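Local coordinates for protein chitinase A (Cycas revoluta, PDB 4R5E) that probably hydrolyses the beta-1,4-glycosidic bonds of chitin as a class V plant chitinase of glycosyl hydrolase family 18, at residues M190-H195 and P239-S244; A4-F9 and G323-W328; Y121-L126 and Q164-W169; I73-G78 and L115-E120. All blocks are in the same frame, centred on the assembly; numbering follows the deposited sequence.

Contact 1 (M190-H195 and P239-S244); sequences MAYDFH and PLFGRS. With AMI (allosamizoline), chain E; NAA (2-acetamido-2-deoxy-beta-D-allopyranose), chain B.
Tyr192 faces Pro239 where the loop after strand 186-190 runs beside strand 234-247, with the CA atoms of Tyr192 and Pro239 6.8 Å apart; further on, the CA atoms of His195 and Arg243 are separated by 7.6 Å. The backbones are too far apart to pair, and an inverse gamma turn centred on Ala191 bends the loop, so side chains must do the bridging. Tyr192 holds CG between its backbone N and carbonyl carbon (chi1 48°), with Pro239 CB over one ring face and Tyr192 CD2 3.9 Å from Pro239 CD. At the far end of the ring, Tyr192 OH donates to O7 of the allosamizoline, 3.0 Å away. Strands 186-190 and 234-247 are parallel neighbours in the TIM barrel of this family, and beyond the end of the first the loop helps line the sugar-binding cleft. Here Asp193 divides its carboxylate between protein and ligand. Arg243 grips one oxygen side-on: NE reaches Asp193 OD1 at 2.8 Å with a fairly straight bond (158°), while NH2 meets the same OD1 at 3.1 Å. Both nitrogens come from one face of the carboxylate, whose plane is turned 55° from the guanidinium. The other oxygen, Asp193 OD2, accepts from allosamizoline O6 at 2.8 Å and has only a weak bond to Arg243 NH2. Arg243 thus sits in the second shell and probably limits rotation of the carboxylate that the ligand uses. Phe241 sets its ring edge against Asp193 OD1, and the acetamido methyl of the allopyranose, C8, lies over the centre of one face, 3.6 Å above the ring plane.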
# COMPACT_ATOMS: atom_id res chain seq x y z
N MET A 190 -4.96 -2.49 1.80
CA MET A 190 -3.80 -2.64 2.68
C MET A 190 -4.03 -3.82 3.60
O MET A 190 -4.32 -3.67 4.79
CB MET A 190 -3.51 -1.34 3.43
CG MET A 190 -3.01 -0.25 2.48
SD MET A 190 -2.61 1.33 3.23
CE MET A 190 -4.23 1.84 3.78
N ALA A 191 -3.86 -5.01 3.03
CA ALA A 191 -4.19 -6.28 3.67
C ALA A 191 -3.01 -6.80 4.49
O ALA A 191 -2.51 -7.91 4.28
CB ALA A 191 -4.60 -7.29 2.61
N TYR A 192 -2.56 -5.98 5.43
CA TYR A 192 -1.42 -6.31 6.27
C TYR A 192 -1.41 -5.40 7.50
O TYR A 192 -2.33 -4.61 7.67
CB TYR A 192 -0.11 -6.21 5.46
CG TYR A 192 0.04 -4.93 4.66
CD1 TYR A 192 0.28 -3.71 5.28
CD2 TYR A 192 -0.08 -4.95 3.28
CE1 TYR A 192 0.41 -2.55 4.53
CE2 TYR A 192 0.06 -3.80 2.53
CZ TYR A 192 0.30 -2.60 3.16
OH TYR A 192 0.43 -1.46 2.40
N ASP A 193 -0.38 -5.53 8.33
CA ASP A 193 -0.24 -4.79 9.59
C ASP A 193 -1.36 -5.14 10.58
O ASP A 193 -1.77 -4.31 11.40
CB ASP A 193 -0.13 -3.28 9.36
CG ASP A 193 1.24 -2.85 8.88
OD1 ASP A 193 2.22 -3.59 9.09
OD2 ASP A 193 1.35 -1.74 8.31
N PHE A 194 -1.80 -6.40 10.54
CA PHE A 194 -2.82 -6.89 11.45
C PHE A 194 -2.26 -7.11 12.84
O PHE A 194 -3.00 -7.07 13.83
CB PHE A 194 -3.40 -8.22 10.97
CG PHE A 194 -3.95 -8.19 9.58
CD1 PHE A 194 -4.75 -7.14 9.16
CD2 PHE A 194 -3.70 -9.23 8.69
CE1 PHE A 194 -5.27 -7.11 7.87
CE2 PHE A 194 -4.21 -9.21 7.40
CZ PHE A 194 -5.00 -8.14 6.99
N HIS A 195 -0.97 -7.40 12.91
CA HIS A 195 -0.28 -7.72 14.15
C HIS A 195 1.12 -7.15 14.12
O HIS A 195 1.72 -7.01 13.05
CB HIS A 195 -0.23 -9.23 14.34
CG HIS A 195 -1.58 -9.88 14.35
ND1 HIS A 195 -2.49 -9.70 15.36
CD2 HIS A 195 -2.18 -10.69 13.44
CE1 HIS A 195 -3.59 -10.38 15.09
NE2 HIS A 195 -3.43 -10.99 13.93
N PRO A 239 2.99 -6.99 1.86
CA PRO A 239 4.13 -6.24 2.37
C PRO A 239 5.47 -6.86 1.96
O PRO A 239 5.60 -8.08 1.89
CB PRO A 239 3.94 -6.32 3.88
CG PRO A 239 3.29 -7.63 4.09
CD PRO A 239 2.42 -7.89 2.89
N LEU A 240 6.45 -5.99 1.70
CA LEU A 240 7.83 -6.41 1.48
C LEU A 240 8.67 -6.17 2.73
O LEU A 240 9.90 -6.09 2.67
CB LEU A 240 8.43 -5.69 0.27
CG LEU A 240 7.81 -6.08 -1.07
CD1 LEU A 240 8.40 -5.23 -2.18
CD2 LEU A 240 8.03 -7.57 -1.35
N PHE A 241 7.99 -6.06 3.87
CA PHE A 241 8.62 -5.94 5.17
C PHE A 241 7.89 -6.87 6.13
O PHE A 241 6.76 -7.30 5.86
CB PHE A 241 8.54 -4.51 5.70
CG PHE A 241 7.14 -4.05 5.98
CD1 PHE A 241 6.35 -3.55 4.96
CD2 PHE A 241 6.60 -4.19 7.25
CE1 PHE A 241 5.05 -3.16 5.21
CE2 PHE A 241 5.29 -3.79 7.50
CZ PHE A 241 4.52 -3.29 6.47
N GLY A 242 8.55 -7.18 7.23
CA GLY A 242 7.95 -7.96 8.30
C GLY A 242 7.83 -7.14 9.56
O GLY A 242 8.46 -6.09 9.68
N ARG A 243 7.00 -7.61 10.49
CA ARG A 243 6.89 -7.00 11.80
C ARG A 243 7.65 -7.88 12.78
O ARG A 243 7.52 -9.11 12.75
CB ARG A 243 5.42 -6.87 12.22
CG ARG A 243 4.64 -5.87 11.39
CD ARG A 243 4.91 -4.46 11.86
NE ARG A 243 4.36 -3.46 10.95
CZ ARG A 243 4.74 -2.19 10.91
NH1 ARG A 243 5.67 -1.74 11.74
NH2 ARG A 243 4.18 -1.36 10.04
N SER A 244 8.46 -7.25 13.63
CA SER A 244 9.35 -7.98 14.52
C SER A 244 9.05 -7.72 15.99
O SER A 244 8.61 -6.63 16.37
CB SER A 244 10.80 -7.59 14.23
OG SER A 244 11.00 -6.23 14.52
C1 AMI E . 1.30 1.97 4.18
C2 AMI E . 1.28 3.49 4.10
C3 AMI E . 2.72 3.95 4.32
C4 AMI E . 3.29 2.84 5.22
C5 AMI E . 2.70 1.57 4.60
C6 AMI E . 2.76 0.28 5.42
C7 AMI E . 0.70 2.64 2.11
C8 AMI E . -0.07 3.61 0.01
C9 AMI E . 0.19 1.17 0.24
N2 AMI E . 0.84 3.73 2.73
N7 AMI E . 0.30 2.49 0.86
O3 AMI E . 2.77 5.27 4.89
O4 AMI E . 4.72 2.81 5.23
O6 AMI E . 2.09 0.42 6.67
O7 AMI E . 1.05 1.48 2.87
C1 NAA B . 5.48 3.68 6.07
C2 NAA B . 6.90 3.16 6.25
C3 NAA B . 7.75 4.21 6.96
C4 NAA B . 7.64 5.59 6.31
C5 NAA B . 6.18 5.95 6.10
C6 NAA B . 6.00 7.28 5.37
C7 NAA B . 7.17 0.72 6.44
C8 NAA B . 7.12 -0.46 7.37
N2 NAA B . 6.90 1.91 6.99
O3 NAA B . 7.34 4.28 8.33
O4 NAA B . 8.21 6.60 7.16
O5 NAA B . 5.54 4.91 5.36
O6 NAA B . 4.61 7.53 5.13
O7 NAA B . 7.45 0.57 5.26

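Contact 2 (A4-F9 and G323-W328); sequences ALKVGF and GGYFFW. With AMI (allosamizoline), chain E; NAA (2-acetamido-2-deoxy-beta-D-allopyranose), chain B.
Phe9 turns its ring edge toward the face of Phe326 in an offset edge-to-face pair, centroids 5.3 Å apart and planes at 72°, while its CB presses against Trp328 CE3 at 3.3 Å. Over one face of Phe9 lies the allosamizoline methyl C9; at its edge sits the carbonyl oxygen of Phe327. The indole of Trp328 carries allosamizoline C5 over one face, and from its edge NE1 donates to O7 of the allopyranose at 2.9 Å. With CG of Trp328 placed opposite the backbone N (chi1 177°), the indole lies under the allosamizoline with its NE1 edge turned to the allopyranose. A leucine in place of Trp328 would probably leave that acetamido oxygen without its donor and the allosamizoline without its flat platform. Tyr325 receives Leu5 O and Lys6 CA over one face, and the extended Lys6 chain passes its hydroxyl on the way to Ser343. Underneath, the strands run parallel, 13° apart, through five backbone bonds from Leu5 N–Gly323 O (2.8 Å) to Phe9 N–Phe327 O (3.0 Å). Gly324 lets them approach closely: a side chain there would collide with Leu5 O. This pairing joins the first and last strands of the TIM barrel, closing it. Strand 30-36 flanks 5-11 on its other side, strand 234-247 flanks 324-328, and helix 337-346 packs over Tyr325 and Phe327.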
# COMPACT_ATOMS: atom_id res chain seq x y z
N ALA A 4 -4.22 -7.67 -15.78
CA ALA A 4 -3.60 -8.00 -14.45
C ALA A 4 -2.71 -6.86 -13.94
O ALA A 4 -1.70 -6.53 -14.56
CB ALA A 4 -2.80 -9.28 -14.54
N LEU A 5 -3.10 -6.26 -12.82
CA LEU A 5 -2.38 -5.13 -12.25
C LEU A 5 -1.27 -5.65 -11.33
O LEU A 5 -1.54 -6.38 -10.37
CB LEU A 5 -3.34 -4.22 -11.49
CG LEU A 5 -4.48 -3.61 -12.32
CD1 LEU A 5 -5.56 -3.05 -11.40
CD2 LEU A 5 -3.96 -2.54 -13.25
N LYS A 6 -0.03 -5.28 -11.65
CA LYS A 6 1.13 -5.67 -10.85
C LYS A 6 1.75 -4.37 -10.36
O LYS A 6 2.47 -3.70 -11.10
CB LYS A 6 2.11 -6.48 -11.69
CG LYS A 6 1.49 -7.70 -12.35
CD LYS A 6 2.51 -8.50 -13.15
CE LYS A 6 1.93 -9.85 -13.57
NZ LYS A 6 2.75 -10.55 -14.59
N VAL A 7 1.45 -4.01 -9.12
CA VAL A 7 1.69 -2.66 -8.62
C VAL A 7 2.84 -2.64 -7.61
O VAL A 7 2.94 -3.52 -6.76
CB VAL A 7 0.40 -2.08 -7.98
CG1 VAL A 7 0.64 -0.70 -7.38
CG2 VAL A 7 -0.73 -2.04 -8.99
N GLY A 8 3.69 -1.63 -7.70
CA GLY A 8 4.77 -1.44 -6.72
C GLY A 8 4.82 0.00 -6.26
O GLY A 8 4.64 0.91 -7.06
N PHE A 9 5.06 0.20 -4.96
CA PHE A 9 5.26 1.54 -4.39
C PHE A 9 6.74 1.78 -4.10
O PHE A 9 7.38 0.97 -3.43
CB PHE A 9 4.48 1.69 -3.08
CG PHE A 9 3.01 1.85 -3.27
CD1 PHE A 9 2.20 0.74 -3.47
CD2 PHE A 9 2.42 3.11 -3.24
CE1 PHE A 9 0.83 0.88 -3.66
CE2 PHE A 9 1.06 3.26 -3.42
CZ PHE A 9 0.26 2.14 -3.62
N GLY A 323 -8.34 -7.47 -9.32
CA GLY A 323 -7.63 -6.73 -10.36
C GLY A 323 -6.14 -7.04 -10.41
O GLY A 323 -5.51 -6.92 -11.46
N GLY A 324 -5.58 -7.40 -9.26
CA GLY A 324 -4.16 -7.72 -9.16
C GLY A 324 -3.65 -7.60 -7.74
O GLY A 324 -4.38 -7.84 -6.78
N TYR A 325 -2.37 -7.25 -7.62
CA TYR A 325 -1.72 -7.13 -6.33
C TYR A 325 -0.80 -5.91 -6.32
O TYR A 325 -0.42 -5.40 -7.39
CB TYR A 325 -0.90 -8.38 -6.01
CG TYR A 325 0.13 -8.69 -7.08
CD1 TYR A 325 1.38 -8.07 -7.06
CD2 TYR A 325 -0.14 -9.58 -8.10
CE1 TYR A 325 2.32 -8.34 -8.05
CE2 TYR A 325 0.80 -9.85 -9.09
CZ TYR A 325 2.03 -9.23 -9.05
OH TYR A 325 2.96 -9.51 -10.04
N PHE A 326 -0.46 -5.46 -5.12
CA PHE A 326 0.56 -4.42 -4.96
C PHE A 326 1.55 -4.80 -3.88
O PHE A 326 1.22 -5.57 -2.97
CB PHE A 326 -0.06 -3.02 -4.71
CG PHE A 326 -0.46 -2.74 -3.28
CD1 PHE A 326 0.49 -2.41 -2.32
CD2 PHE A 326 -1.80 -2.73 -2.91
CE1 PHE A 326 0.12 -2.12 -1.02
CE2 PHE A 326 -2.18 -2.43 -1.62
CZ PHE A 326 -1.22 -2.13 -0.66
N PHE A 327 2.75 -4.25 -3.99
CA PHE A 327 3.79 -4.39 -2.99
C PHE A 327 4.12 -3.04 -2.37
O PHE A 327 4.38 -2.07 -3.09
CB PHE A 327 5.06 -4.95 -3.62
CG PHE A 327 5.00 -6.42 -3.92
CD1 PHE A 327 4.99 -7.36 -2.90
CD2 PHE A 327 4.96 -6.87 -5.23
CE1 PHE A 327 4.94 -8.72 -3.17
CE2 PHE A 327 4.92 -8.23 -5.51
CZ PHE A 327 4.91 -9.15 -4.48
N TRP A 328 4.10 -2.98 -1.04
CA TRP A 328 4.70 -1.88 -0.28
C TRP A 328 5.87 -2.44 0.52
O TRP A 328 5.63 -3.29 1.38
CB TRP A 328 3.70 -1.23 0.70
CG TRP A 328 4.41 -0.16 1.47
CD1 TRP A 328 5.21 -0.33 2.56
CD2 TRP A 328 4.46 1.23 1.15
NE1 TRP A 328 5.75 0.87 2.94
CE2 TRP A 328 5.30 1.85 2.10
CE3 TRP A 328 3.87 2.02 0.16
CZ2 TRP A 328 5.56 3.22 2.09
CZ3 TRP A 328 4.12 3.38 0.15
CH2 TRP A 328 4.96 3.97 1.11
C1 AMI E . 1.30 1.97 4.18
C2 AMI E . 1.28 3.49 4.10
C3 AMI E . 2.72 3.95 4.32
C4 AMI E . 3.29 2.84 5.22
C5 AMI E . 2.70 1.57 4.60
C6 AMI E . 2.76 0.28 5.42
C7 AMI E . 0.70 2.64 2.11
C8 AMI E . -0.07 3.61 0.01
C9 AMI E . 0.19 1.17 0.24
N2 AMI E . 0.84 3.73 2.73
N7 AMI E . 0.30 2.49 0.86
O3 AMI E . 2.77 5.27 4.89
O4 AMI E . 4.72 2.81 5.23
O6 AMI E . 2.09 0.42 6.67
O7 AMI E . 1.05 1.48 2.87
C1 NAA B . 5.48 3.68 6.07
C2 NAA B . 6.90 3.16 6.25
C3 NAA B . 7.75 4.21 6.96
C4 NAA B . 7.64 5.59 6.31
C5 NAA B . 6.18 5.95 6.10
C6 NAA B . 6.00 7.28 5.37
C7 NAA B . 7.17 0.72 6.44
C8 NAA B . 7.12 -0.46 7.37
N2 NAA B . 6.90 1.91 6.99
O3 NAA B . 7.34 4.28 8.33
O4 NAA B . 8.21 6.60 7.16
O5 NAA B . 5.54 4.91 5.36
O6 NAA B . 4.61 7.53 5.13
O7 NAA B . 7.45 0.57 5.26

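Contact 3 (Y121-L126 and Q164-W169); sequences YPEPQL and QKLFPW
Leu166 is the enclosed half of this contact, its CD1 lying 3.8 Å from Pro122 O and 4.3 Å from Pro122 CG, with CB 4.1 Å from Glu123 CB. Met128 and Thr173 also touch this leucine, so the branched end is well buried. Tyr121 adds its CB, 4.3 Å from Leu166 CD2. The two segments are loops at the ends of neighbouring barrel strands: 121-126 carries the chain from strand 114-119 into helix 125-149, whereas the segment 164-169 follows strand 155-161 into a small antiparallel pair, 165-166 with 173-174. Cis peptides precede Tyr121, Pro124 and Phe167, and an inverse gamma turn centred on Pro122 kinks the first loop between two of them. The other side, formed by the partly exposed Tyr121, Glu123 and Phe167, is more open to solvent, though individual atoms still come close. Glu123 bends at its second torsion (chi2 82°); its side chain crosses that of Phe167 at about a right angle, CD 3.7 Å from Phe167 CE2, with the carboxylate plane 63° from the ring. The segments share no hydrogen bond, and the acid meets only ring carbons across the contact. Tyr121 CD2 lies near the plane of the Phe167 ring, at its edge, 4.2 Å from Phe167 CZ, while Tyr161 packs edge-to-face with both of these aromatics.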
# COMPACT_ATOMS: atom_id res chain seq x y z
N TYR A 121 -7.38 7.29 8.16
CA TYR A 121 -8.46 6.84 7.27
C TYR A 121 -9.60 7.84 7.29
O TYR A 121 -9.69 8.64 8.22
CB TYR A 121 -9.01 5.49 7.75
CG TYR A 121 -7.95 4.46 7.91
CD1 TYR A 121 -7.54 3.69 6.84
CD2 TYR A 121 -7.32 4.29 9.13
CE1 TYR A 121 -6.53 2.75 6.98
CE2 TYR A 121 -6.32 3.36 9.29
CZ TYR A 121 -5.93 2.60 8.22
OH TYR A 121 -4.94 1.67 8.40
N PRO A 122 -10.48 7.78 6.28
CA PRO A 122 -11.66 8.64 6.24
C PRO A 122 -12.75 8.18 7.20
O PRO A 122 -13.81 7.70 6.78
CB PRO A 122 -12.11 8.55 4.78
CG PRO A 122 -11.65 7.19 4.35
CD PRO A 122 -10.32 7.02 5.03
N GLU A 123 -12.47 8.33 8.49
CA GLU A 123 -13.43 8.03 9.55
C GLU A 123 -13.19 9.05 10.67
O GLU A 123 -12.07 9.53 10.83
CB GLU A 123 -13.27 6.58 10.04
CG GLU A 123 -11.90 6.21 10.58
CD GLU A 123 -11.68 6.61 12.03
OE1 GLU A 123 -12.67 6.86 12.75
OE2 GLU A 123 -10.51 6.68 12.45
N PRO A 124 -14.23 9.38 11.46
CA PRO A 124 -15.60 8.85 11.48
C PRO A 124 -16.47 9.35 10.33
O PRO A 124 -15.94 9.84 9.33
CB PRO A 124 -16.12 9.32 12.85
CG PRO A 124 -15.35 10.56 13.12
CD PRO A 124 -13.98 10.30 12.58
N GLN A 125 -17.78 9.18 10.44
CA GLN A 125 -18.71 9.45 9.33
C GLN A 125 -18.49 10.83 8.69
O GLN A 125 -18.49 10.93 7.46
CB GLN A 125 -20.16 9.31 9.80
CG GLN A 125 -21.21 9.55 8.72
CD GLN A 125 -21.12 8.59 7.55
OE1 GLN A 125 -20.73 7.43 7.70
NE2 GLN A 125 -21.48 9.08 6.36
N LEU A 126 -18.31 11.87 9.50
CA LEU A 126 -18.08 13.21 8.96
C LEU A 126 -16.90 13.23 7.99
O LEU A 126 -16.97 13.85 6.93
CB LEU A 126 -17.83 14.24 10.07
CG LEU A 126 -17.43 15.65 9.58
CD1 LEU A 126 -18.53 16.23 8.71
CD2 LEU A 126 -17.14 16.56 10.76
N GLN A 164 -13.88 -3.32 4.43
CA GLN A 164 -14.81 -2.33 3.89
C GLN A 164 -15.45 -1.45 4.97
O GLN A 164 -15.89 -0.34 4.69
CB GLN A 164 -15.88 -3.04 3.05
CG GLN A 164 -16.86 -2.12 2.32
CD GLN A 164 -18.16 -1.87 3.07
OE1 GLN A 164 -18.54 -2.63 3.96
NE2 GLN A 164 -18.86 -0.81 2.69
N LYS A 165 -15.51 -1.96 6.19
CA LYS A 165 -16.08 -1.25 7.33
C LYS A 165 -14.97 -0.60 8.13
O LYS A 165 -13.94 -1.21 8.39
CB LYS A 165 -16.82 -2.22 8.26
CG LYS A 165 -17.87 -3.09 7.60
CD LYS A 165 -19.11 -2.31 7.22
CE LYS A 165 -20.18 -3.25 6.69
NZ LYS A 165 -21.36 -2.52 6.17
N LEU A 166 -15.19 0.65 8.53
CA LEU A 166 -14.30 1.35 9.44
C LEU A 166 -15.04 1.54 10.76
O LEU A 166 -15.84 2.47 10.88
CB LEU A 166 -13.90 2.71 8.85
CG LEU A 166 -13.10 2.65 7.55
CD1 LEU A 166 -13.07 4.00 6.85
CD2 LEU A 166 -11.68 2.16 7.81
N PHE A 167 -14.86 0.66 11.75
CA PHE A 167 -14.03 -0.54 11.68
C PHE A 167 -14.91 -1.78 11.93
O PHE A 167 -16.01 -1.66 12.47
CB PHE A 167 -12.90 -0.41 12.71
CG PHE A 167 -11.97 0.74 12.41
CD1 PHE A 167 -10.95 0.60 11.48
CD2 PHE A 167 -12.14 1.98 13.03
CE1 PHE A 167 -10.10 1.66 11.19
CE2 PHE A 167 -11.30 3.04 12.74
CZ PHE A 167 -10.28 2.88 11.82
N PRO A 168 -14.44 -2.97 11.53
CA PRO A 168 -15.34 -4.13 11.58
C PRO A 168 -15.86 -4.48 12.99
O PRO A 168 -16.98 -4.96 13.12
CB PRO A 168 -14.50 -5.28 10.99
CG PRO A 168 -13.10 -4.79 10.94
CD PRO A 168 -13.13 -3.30 10.93
N TRP A 169 -15.06 -4.20 14.02
CA TRP A 169 -15.45 -4.44 15.42
C TRP A 169 -16.34 -3.31 15.99
O TRP A 169 -17.03 -3.51 16.99
CB TRP A 169 -14.20 -4.63 16.29
CG TRP A 169 -13.31 -3.40 16.40
CD1 TRP A 169 -13.41 -2.39 17.31
CD2 TRP A 169 -12.18 -3.08 15.57
NE1 TRP A 169 -12.43 -1.46 17.09
CE2 TRP A 169 -11.66 -1.86 16.03
CE3 TRP A 169 -11.57 -3.71 14.47
CZ2 TRP A 169 -10.55 -1.24 15.44
CZ3 TRP A 169 -10.47 -3.09 13.88
CH2 TRP A 169 -9.97 -1.87 14.37

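Contact 4 (I73-G78 and L115-E120); sequences ISIGGG and LDLDYE. With AMI (allosamizoline), chain E.
Ser74 OG donates to Asp116 OD2 at 2.7 Å, meeting the anti lone pair of that oxygen, the one facing away from the other carboxylate oxygen. Both side chains swing their outer groups opposite the backbone N (chi1 -176° for Ser74, 177° for Asp116), which brings them together on one face of the sheet. Asp116 OD1 is taken up by Thr157, so the carboxylate is tied at both oxygens to the strands beside it. An alanine in place of Asp116 would probably leave the hydroxyls of Ser74 and Thr157 without their shared acceptor and free to turn. The strands run parallel, 15° apart, joined by bonds such as Ile75 N–Asp116 O at 2.7 Å and Asp118 N–Ile75 O at 2.9 Å. On the opposite face Ile73 and Ile75 both meet Leu115, and Ile75 also Leu117; helix 93-110 covers Ile75, Leu115 and Leu117. Gly76 lets the strand pass close to Asp118 O, where a side chain would clash, and Gly77 N bonds that oxygen. Further along, Gly78 N donates to allosamizoline O3 at 3.0 Å, and one water joins Gly78 O to Glu120 OE1, another Gly78 O to Glu120 O. Asp116, Asp118 and Glu120 match the DxDxE signature of family 18 chitinases. Asp118 OD2 lies 2.7 Å from allosamizoline N2 and Glu120 OE2 3.2 Å from its C2. With allosamizoline resembling an oxazolinium-ion intermediate, this placement is consistent with the family's substrate-assisted mechanism, in which the middle aspartate steadies the acetamido group and the glutamate serves as acid and base.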
# COMPACT_ATOMS: atom_id res chain seq x y z
N ILE A 73 1.49 9.09 -8.98
CA ILE A 73 2.03 9.76 -7.81
C ILE A 73 1.00 9.73 -6.69
O ILE A 73 -0.17 10.10 -6.89
CB ILE A 73 2.55 11.19 -8.14
CG1 ILE A 73 3.18 11.83 -6.89
CG2 ILE A 73 1.46 12.07 -8.73
CD1 ILE A 73 4.22 12.89 -7.19
N SER A 74 1.43 9.25 -5.52
CA SER A 74 0.56 9.08 -4.37
C SER A 74 0.69 10.29 -3.45
O SER A 74 1.79 10.74 -3.15
CB SER A 74 0.94 7.81 -3.61
OG SER A 74 0.07 7.58 -2.52
N ILE A 75 -0.46 10.81 -3.03
CA ILE A 75 -0.53 11.98 -2.20
C ILE A 75 -0.91 11.58 -0.77
O ILE A 75 -1.93 10.92 -0.55
CB ILE A 75 -1.57 12.97 -2.75
CG1 ILE A 75 -1.20 13.40 -4.18
CG2 ILE A 75 -1.70 14.18 -1.84
CD1 ILE A 75 -2.35 13.99 -4.97
N GLY A 76 -0.08 11.96 0.19
CA GLY A 76 -0.38 11.72 1.59
C GLY A 76 0.61 10.78 2.24
O GLY A 76 1.80 11.06 2.30
N GLY A 77 0.11 9.65 2.73
CA GLY A 77 0.90 8.72 3.52
C GLY A 77 0.16 8.30 4.77
O GLY A 77 -0.89 8.85 5.09
N GLY A 78 0.71 7.32 5.49
CA GLY A 78 0.01 6.72 6.62
C GLY A 78 0.07 7.48 7.93
O GLY A 78 -0.61 7.09 8.88
N LEU A 115 -2.99 9.64 -10.36
CA LEU A 115 -2.96 10.15 -9.00
C LEU A 115 -3.47 9.09 -8.05
O LEU A 115 -4.37 8.32 -8.41
CB LEU A 115 -3.88 11.36 -8.87
CG LEU A 115 -3.43 12.64 -9.57
CD1 LEU A 115 -4.56 13.65 -9.59
CD2 LEU A 115 -2.21 13.19 -8.86
N ASP A 116 -2.93 9.08 -6.84
CA ASP A 116 -3.37 8.18 -5.79
C ASP A 116 -3.52 8.97 -4.51
O ASP A 116 -2.75 9.90 -4.25
CB ASP A 116 -2.35 7.06 -5.63
CG ASP A 116 -2.69 6.10 -4.51
OD1 ASP A 116 -3.70 5.37 -4.61
OD2 ASP A 116 -1.91 6.04 -3.53
N LEU A 117 -4.55 8.63 -3.73
CA LEU A 117 -4.76 9.24 -2.42
C LEU A 117 -4.49 8.21 -1.34
O LEU A 117 -5.09 7.14 -1.34
CB LEU A 117 -6.20 9.71 -2.30
CG LEU A 117 -6.68 10.67 -3.39
CD1 LEU A 117 -8.15 10.97 -3.18
CD2 LEU A 117 -5.85 11.95 -3.44
N ASP A 118 -3.56 8.53 -0.43
CA ASP A 118 -3.29 7.69 0.73
C ASP A 118 -3.70 8.43 2.01
O ASP A 118 -2.91 9.17 2.60
CB ASP A 118 -1.82 7.27 0.75
CG ASP A 118 -1.50 6.30 1.87
OD1 ASP A 118 -2.43 5.74 2.49
OD2 ASP A 118 -0.29 6.11 2.15
N TYR A 119 -4.95 8.19 2.41
CA TYR A 119 -5.60 8.84 3.53
C TYR A 119 -6.04 7.75 4.50
O TYR A 119 -6.95 6.98 4.20
CB TYR A 119 -6.81 9.64 3.02
CG TYR A 119 -7.68 10.31 4.07
CD1 TYR A 119 -7.23 10.55 5.36
CD2 TYR A 119 -8.96 10.74 3.73
CE1 TYR A 119 -8.03 11.19 6.29
CE2 TYR A 119 -9.77 11.38 4.65
CZ TYR A 119 -9.31 11.60 5.93
OH TYR A 119 -10.11 12.23 6.85
N GLU A 120 -5.37 7.68 5.65
CA GLU A 120 -5.58 6.59 6.60
C GLU A 120 -6.07 7.15 7.95
O GLU A 120 -5.25 7.49 8.80
CB GLU A 120 -4.28 5.80 6.76
CG GLU A 120 -3.75 5.29 5.42
CD GLU A 120 -2.47 4.48 5.53
OE1 GLU A 120 -2.21 3.90 6.61
OE2 GLU A 120 -1.73 4.40 4.52
C1 AMI E . 1.30 1.97 4.18
C2 AMI E . 1.28 3.49 4.10
C3 AMI E . 2.72 3.95 4.32
C4 AMI E . 3.29 2.84 5.22
C5 AMI E . 2.70 1.57 4.60
C6 AMI E . 2.76 0.28 5.42
C7 AMI E . 0.70 2.64 2.11
C8 AMI E . -0.07 3.61 0.01
C9 AMI E . 0.19 1.17 0.24
N2 AMI E . 0.84 3.73 2.73
N7 AMI E . 0.30 2.49 0.86
O3 AMI E . 2.77 5.27 4.89
O4 AMI E . 4.72 2.81 5.23
O6 AMI E . 2.09 0.42 6.67
O7 AMI E . 1.05 1.48 2.87
O HOH W 1 -3.18 9.21 6.65
O HOH W 2 -2.18 4.27 9.41
O HOH W 3 -2.98 7.82 10.31

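Overall arrangement
Contacts 2 and 4 are buried pairings of parallel barrel strands, built on regular backbone bonds. Contact 1 is almost as central but only partly buried, and contact 3 lies well out, its centre about 18 Å from that of the chain; contact 1 ties a loop to a strand and contact 3 ties two loops, both through side chains. Contact 2 brings an aromatic floor to the ligand and contact 4 its carboxylates, while contact 1 adds a salt-bridged acid and contact 3 is mostly apolar. Contacts 1, 2 and 4 all touch the allosamizoline, and contacts 1 and 2 adjoin through strands 234-247 and 324-328. Contact 3 continues directly from contact 4 in sequence and touches contact 1 through Tyr121 and Met190.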